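Local structure of alcohol oxidase (Myceliophthora thermophila, 6F74) at residues V336-L341 with G353-S358; P360-F363 with A367-G370. The protein is an FAD-binding, VAO-type flavoprotein that probably oxidises alcohols with molecular oxygen. All coordinates share one frame; numbering follows the deposited sequence.

Contact 1 of 2, residues V336-L341 with G353-S358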
loop_
_atom_site.group_PDB
_atom_site.type_symbol
_atom_site.label_atom_id
_atom_site.label_comp_id
_atom_site.label_asym_id
_atom_site.label_seq_id
_atom_site.Cartn_x
_atom_site.Cartn_y
_atom_site.Cartn_z
ATOM N N VAL A 336 -6.951 -2.005 26.468
ATOM C CA VAL A 336 -8.335 -1.564 26.694
ATOM C C VAL A 336 -8.866 -0.802 25.487
ATOM O O VAL A 336 -9.979 -1.025 25.058
ATOM C CB VAL A 336 -8.466 -0.663 27.964
ATOM C CG1 VAL A 336 -9.819 0.049 28.019
ATOM C CG2 VAL A 336 -8.281 -1.487 29.230
ATOM N N LEU A 337 -8.054 0.110 24.965
ATOM C CA LEU A 337 -8.414 0.931 23.827
ATOM C C LEU A 337 -8.738 0.062 22.616
ATOM O O LEU A 337 -9.715 0.322 21.904
ATOM C CB LEU A 337 -7.276 1.913 23.485
ATOM C CG LEU A 337 -7.412 2.760 22.212
ATOM C CD1 LEU A 337 -6.743 4.120 22.382
ATOM C CD2 LEU A 337 -6.827 2.083 20.963
ATOM N N HIS A 338 -7.896 -0.937 22.365
ATOM C CA HIS A 338 -8.161 -1.883 21.288
ATOM C C HIS A 338 -9.542 -2.539 21.455
ATOM O O HIS A 338 -10.274 -2.682 20.483
ATOM C CB HIS A 338 -7.056 -2.946 21.154
ATOM C CG HIS A 338 -5.861 -2.482 20.373
ATOM N ND1 HIS A 338 -5.023 -1.482 20.806
ATOM C CD2 HIS A 338 -5.349 -2.915 19.200
ATOM C CE1 HIS A 338 -4.066 -1.295 19.919
ATOM N NE2 HIS A 338 -4.242 -2.150 18.930
ATOM N N GLN A 339 -9.896 -2.909 22.681
ATOM C CA GLN A 339 -11.229 -3.482 22.956
ATOM C C GLN A 339 -12.407 -2.544 22.667
ATOM O O GLN A 339 -13.533 -3.021 22.493
ATOM C CB GLN A 339 -11.339 -3.930 24.410
ATOM C CG GLN A 339 -10.400 -5.045 24.822
ATOM C CD GLN A 339 -10.697 -5.504 26.239
ATOM O OE1 GLN A 339 -10.363 -4.824 27.191
ATOM N NE2 GLN A 339 -11.317 -6.658 26.374
ATOM N N GLN A 340 -12.164 -1.228 22.678
ATOM C CA GLN A 340 -13.208 -0.248 22.434
ATOM C C GLN A 340 -13.418 0.076 20.951
ATOM O O GLN A 340 -14.404 0.748 20.598
ATOM C CB GLN A 340 -12.900 1.049 23.165
ATOM C CG GLN A 340 -12.727 0.923 24.654
ATOM C CD GLN A 340 -13.912 0.224 25.316
ATOM O OE1 GLN A 340 -15.073 0.527 25.029
ATOM N NE2 GLN A 340 -13.615 -0.722 26.184
ATOM N N LEU A 341 -12.520 -0.402 20.084
ATOM C CA LEU A 341 -12.553 0.031 18.695
ATOM C C LEU A 341 -13.800 -0.366 17.945
ATOM O O LEU A 341 -14.312 0.436 17.151
ATOM C CB LEU A 341 -11.267 -0.403 17.924
ATOM C CG LEU A 341 -9.966 0.256 18.398
ATOM C CD1 LEU A 341 -8.833 -0.169 17.475
ATOM C CD2 LEU A 341 -10.062 1.774 18.497
ATOM N N GLY A 353 -4.247 5.266 14.477
ATOM C CA GLY A 353 -3.574 5.354 15.773
ATOM C C GLY A 353 -2.195 4.746 15.709
ATOM O O GLY A 353 -1.960 3.811 14.930
ATOM N N PHE A 354 -1.299 5.287 16.539
ATOM C CA PHE A 354 0.129 5.015 16.477
ATOM C C PHE A 354 0.633 4.887 17.897
ATOM O O PHE A 354 0.274 5.700 18.723
ATOM C CB PHE A 354 0.874 6.197 15.818
ATOM C CG PHE A 354 0.469 6.459 14.401
ATOM C CD1 PHE A 354 -0.659 7.236 14.114
ATOM C CD2 PHE A 354 1.194 5.932 13.343
ATOM C CE1 PHE A 354 -1.049 7.480 12.792
ATOM C CE2 PHE A 354 0.805 6.185 12.022
ATOM C CZ PHE A 354 -0.319 6.962 11.747
ATOM N N TRP A 355 1.491 3.920 18.172
ATOM C CA TRP A 355 1.982 3.759 19.527
ATOM C C TRP A 355 3.313 3.031 19.585
ATOM O O TRP A 355 3.681 2.285 18.655
ATOM C CB TRP A 355 0.931 3.076 20.426
ATOM C CG TRP A 355 0.561 1.622 20.089
ATOM C CD1 TRP A 355 -0.430 1.209 19.279
ATOM C CD2 TRP A 355 1.161 0.427 20.628
ATOM N NE1 TRP A 355 -0.479 -0.173 19.230
ATOM C CE2 TRP A 355 0.481 -0.675 20.067
ATOM C CE3 TRP A 355 2.211 0.187 21.521
ATOM C CZ2 TRP A 355 0.833 -1.994 20.347
ATOM C CZ3 TRP A 355 2.559 -1.134 21.805
ATOM C CH2 TRP A 355 1.872 -2.204 21.224
ATOM N N PHE A 356 3.995 3.248 20.698
ATOM C CA PHE A 356 5.353 2.778 20.911
ATOM C C PHE A 356 5.491 2.422 22.366
ATOM O O PHE A 356 5.154 3.234 23.243
ATOM C CB PHE A 356 6.400 3.873 20.593
ATOM C CG PHE A 356 6.550 4.155 19.143
ATOM C CD1 PHE A 356 7.423 3.402 18.373
ATOM C CD2 PHE A 356 5.801 5.173 18.537
ATOM C CE1 PHE A 356 7.534 3.641 17.005
ATOM C CE2 PHE A 356 5.923 5.402 17.178
ATOM C CZ PHE A 356 6.791 4.647 16.412
ATOM N N ARG A 357 6.005 1.240 22.625
ATOM C CA ARG A 357 6.445 0.878 23.979
ATOM C C ARG A 357 7.660 1.675 24.400
ATOM O O ARG A 357 7.799 2.067 25.539
ATOM C CB ARG A 357 6.810 -0.593 24.058
ATOM C CG ARG A 357 6.823 -1.029 25.524
ATOM C CD ARG A 357 7.974 -1.929 25.939
ATOM N NE ARG A 357 7.699 -3.307 25.607
ATOM C CZ ARG A 357 7.145 -4.206 26.416
ATOM N NH1 ARG A 357 6.814 -3.939 27.670
ATOM N NH2 ARG A 357 6.948 -5.432 25.903
ATOM N N SER A 358 8.549 1.891 23.452
ATOM C CA SER A 358 9.724 2.748 23.669
ATOM C C SER A 358 10.060 3.380 22.343
ATOM O O SER A 358 9.886 2.745 21.297
ATOM C CB SER A 358 10.908 1.891 24.133
ATOM O OG SER A 358 11.332 1.087 23.047
HETATM O O HOH W 1 -1.725 -1.716 17.199
#

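Contact 2 of 2, residues P360-F363 with A367-G370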
loop_
_atom_site.group_PDB
_atom_site.type_symbol
_atom_site.label_atom_id
_atom_site.label_comp_id
_atom_site.label_asym_id
_atom_site.label_seq_id
_atom_site.Cartn_x
_atom_site.Cartn_y
_atom_site.Cartn_z
ATOM N N PRO A 360 12.937 6.397 20.375
ATOM C CA PRO A 360 14.243 7.026 20.661
ATOM C C PRO A 360 14.161 8.535 20.908
ATOM O O PRO A 360 14.921 9.287 20.342
ATOM C CB PRO A 360 15.081 6.682 19.420
ATOM C CG PRO A 360 14.079 6.541 18.333
ATOM C CD PRO A 360 12.823 5.984 18.961
ATOM N N GLY A 361 13.314 8.965 21.819
ATOM C CA GLY A 361 13.109 10.375 22.063
ATOM C C GLY A 361 11.684 10.616 22.469
ATOM O O GLY A 361 10.910 9.690 22.552
ATOM N N PRO A 362 11.351 11.876 22.746
ATOM C CA PRO A 362 9.995 12.188 23.185
ATOM C C PRO A 362 8.979 11.815 22.114
ATOM O O PRO A 362 9.143 12.163 20.948
ATOM C CB PRO A 362 10.013 13.691 23.423
ATOM C CG PRO A 362 11.271 14.200 22.803
ATOM C CD PRO A 362 12.244 13.057 22.721
ATOM N N PHE A 363 7.953 11.072 22.518
ATOM C CA PHE A 363 6.873 10.735 21.634
ATOM C C PHE A 363 5.591 11.475 22.053
ATOM O O PHE A 363 5.024 12.197 21.256
ATOM C CB PHE A 363 6.686 9.220 21.564
ATOM C CG PHE A 363 5.612 8.809 20.612
ATOM C CD1 PHE A 363 5.716 9.121 19.284
ATOM C CD2 PHE A 363 4.491 8.144 21.051
ATOM C CE1 PHE A 363 4.722 8.779 18.393
ATOM C CE2 PHE A 363 3.486 7.789 20.171
ATOM C CZ PHE A 363 3.606 8.100 18.844
ATOM N N ALA A 367 7.344 12.218 27.437
ATOM C CA ALA A 367 7.610 10.788 27.594
ATOM C C ALA A 367 8.153 10.204 26.298
ATOM O O ALA A 367 7.682 10.535 25.201
ATOM C CB ALA A 367 6.330 10.069 27.991
ATOM N N HIS A 368 9.143 9.319 26.432
ATOM C CA HIS A 368 9.730 8.617 25.271
ATOM C C HIS A 368 8.933 7.340 24.942
ATOM O O HIS A 368 9.508 6.270 24.661
ATOM C CB HIS A 368 11.214 8.269 25.535
ATOM C CG HIS A 368 12.119 9.458 25.679
ATOM N ND1 HIS A 368 11.708 10.655 26.230
ATOM C CD2 HIS A 368 13.420 9.637 25.345
ATOM C CE1 HIS A 368 12.708 11.520 26.224
ATOM N NE2 HIS A 368 13.745 10.942 25.652
ATOM N N SER A 369 7.608 7.459 24.964
ATOM C CA SER A 369 6.701 6.348 24.651
ATOM C C SER A 369 5.265 6.893 24.660
ATOM O O SER A 369 5.020 8.043 25.043
ATOM C CB SER A 369 6.806 5.220 25.690
ATOM O OG SER A 369 6.371 5.672 26.937
ATOM N N GLY A 370 4.328 6.058 24.251
ATOM C CA GLY A 370 2.927 6.417 24.311
ATOM C C GLY A 370 2.114 5.991 23.119
ATOM O O GLY A 370 2.562 5.215 22.281
#

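Contact 1 of 2, residues V336-L341 with G353-S358
His338 and Trp355 are the two residues that meet where helix 328-346 packs on the seven-stranded antiparallel sheet of this VAO-type protein, the helix leading by a short turn into strand 349-356. Such a sheet flanked by helices is consistent with the substrate-side domain of VAO-type enzymes. The ring contact comes first. His338 CE1 stands 3.8 Å from Trp355 NE1, and the indole nitrogen arrives at the edge of the imidazole, near its plane. The ring planes are perpendicular (90°), with the imidazole centroid 5.8 Å from that of the five-membered indole ring, an oblique pair, neither stacked nor edge-to-face, with a single close approach. The first side-chain bond of Trp355 points toward the helix segment, and a chi1 of 65°, with CG between the backbone N and the carbonyl carbon, brings NE1 beside His338. A long, flat side chain suits this place, because the backbones are far apart: His338 CA and Gly353 CA, the nearest pair, are 10.2 Å from each other.

The polar contact runs through one water. It accepts the indole N-H, and it also bonds the imidazole in the plane of that ring, so a buried N-H finds a partner without direct pairing. Histidine fits because each ring nitrogen has a task: ND1 is hydrogen-bonded to the carbonyl of Ile334 one helical turn earlier, which fixes the rotation of the ring and turns NE2 to the water.

Hydrophobic neighbours flank the pair, with Ile455 of helix 448-458 touching both side chains and Val470 of strand 467-472 lying against His338. The bridging water is 2.8 Å from Trp355 NE1 and 3.1 Å from His338 NE2.

Contact 2 of 2, residues P360-F363 with A367-G370
His368 lies along Gly361 and Pro362, its CG anti to its own carbonyl carbon (chi1 -65°), which lays the imidazole over their peptide link. Its CB is 3.3 Å from Gly361 O. Farther out, CG faces the carbonyl carbon of Gly361, and CD2 is 3.4 Å from Gly361 CA. ND1 lies against Pro362 N, which stands over the ring centre, while at the tip CE1 and NE2 both meet Pro362 CD in a CH-pi contact, 4.1 Å from CD to the ring centroid. Gly361 suits its place, since a CB would be jammed against the carbonyl O of Pro360 and clash with Pro362 CD.

The backbone bond from Phe363 N to Ala367 O is short and nearly straight (2.7 Å, 166°). Phe363 extends along the returning chain because its chi1 of -178° sets CG opposite the backbone N, bringing CE2 3.5 Å from Gly370 O; the ring edge meets Gly370 C, and the ring also packs edge-to-face with Phe356. Cutting Phe363 back to an alanine is likely to open a gap beside Gly370 and take from Phe356 one of its aromatic neighbours. Glu323 secures the return through His368 N and Ser369 OG. This is a beta-hairpin connection, joining the antiparallel strands 349-356 and 370-378.

In the fold
The two contacts follow one another along the chain, contact 1 closing at Ser358 just before contact 2 opens at Pro360, and their centres are about 15 Å apart. Both belong to the seven-stranded antiparallel sheet and its connections: contact 1 joins strand 349-356 to the preceding helix 328-346, and contact 2 lies in the loop that follows this strand and leads into the neighbouring strand 370-378. The two meet at the start of that strand, where Phe356 N lies 2.9 Å from Gly370 O, a probable hydrogen bond. They belong to a helix-strand-loop-strand portion of the sheet, away from the annotated FAD-binding residues.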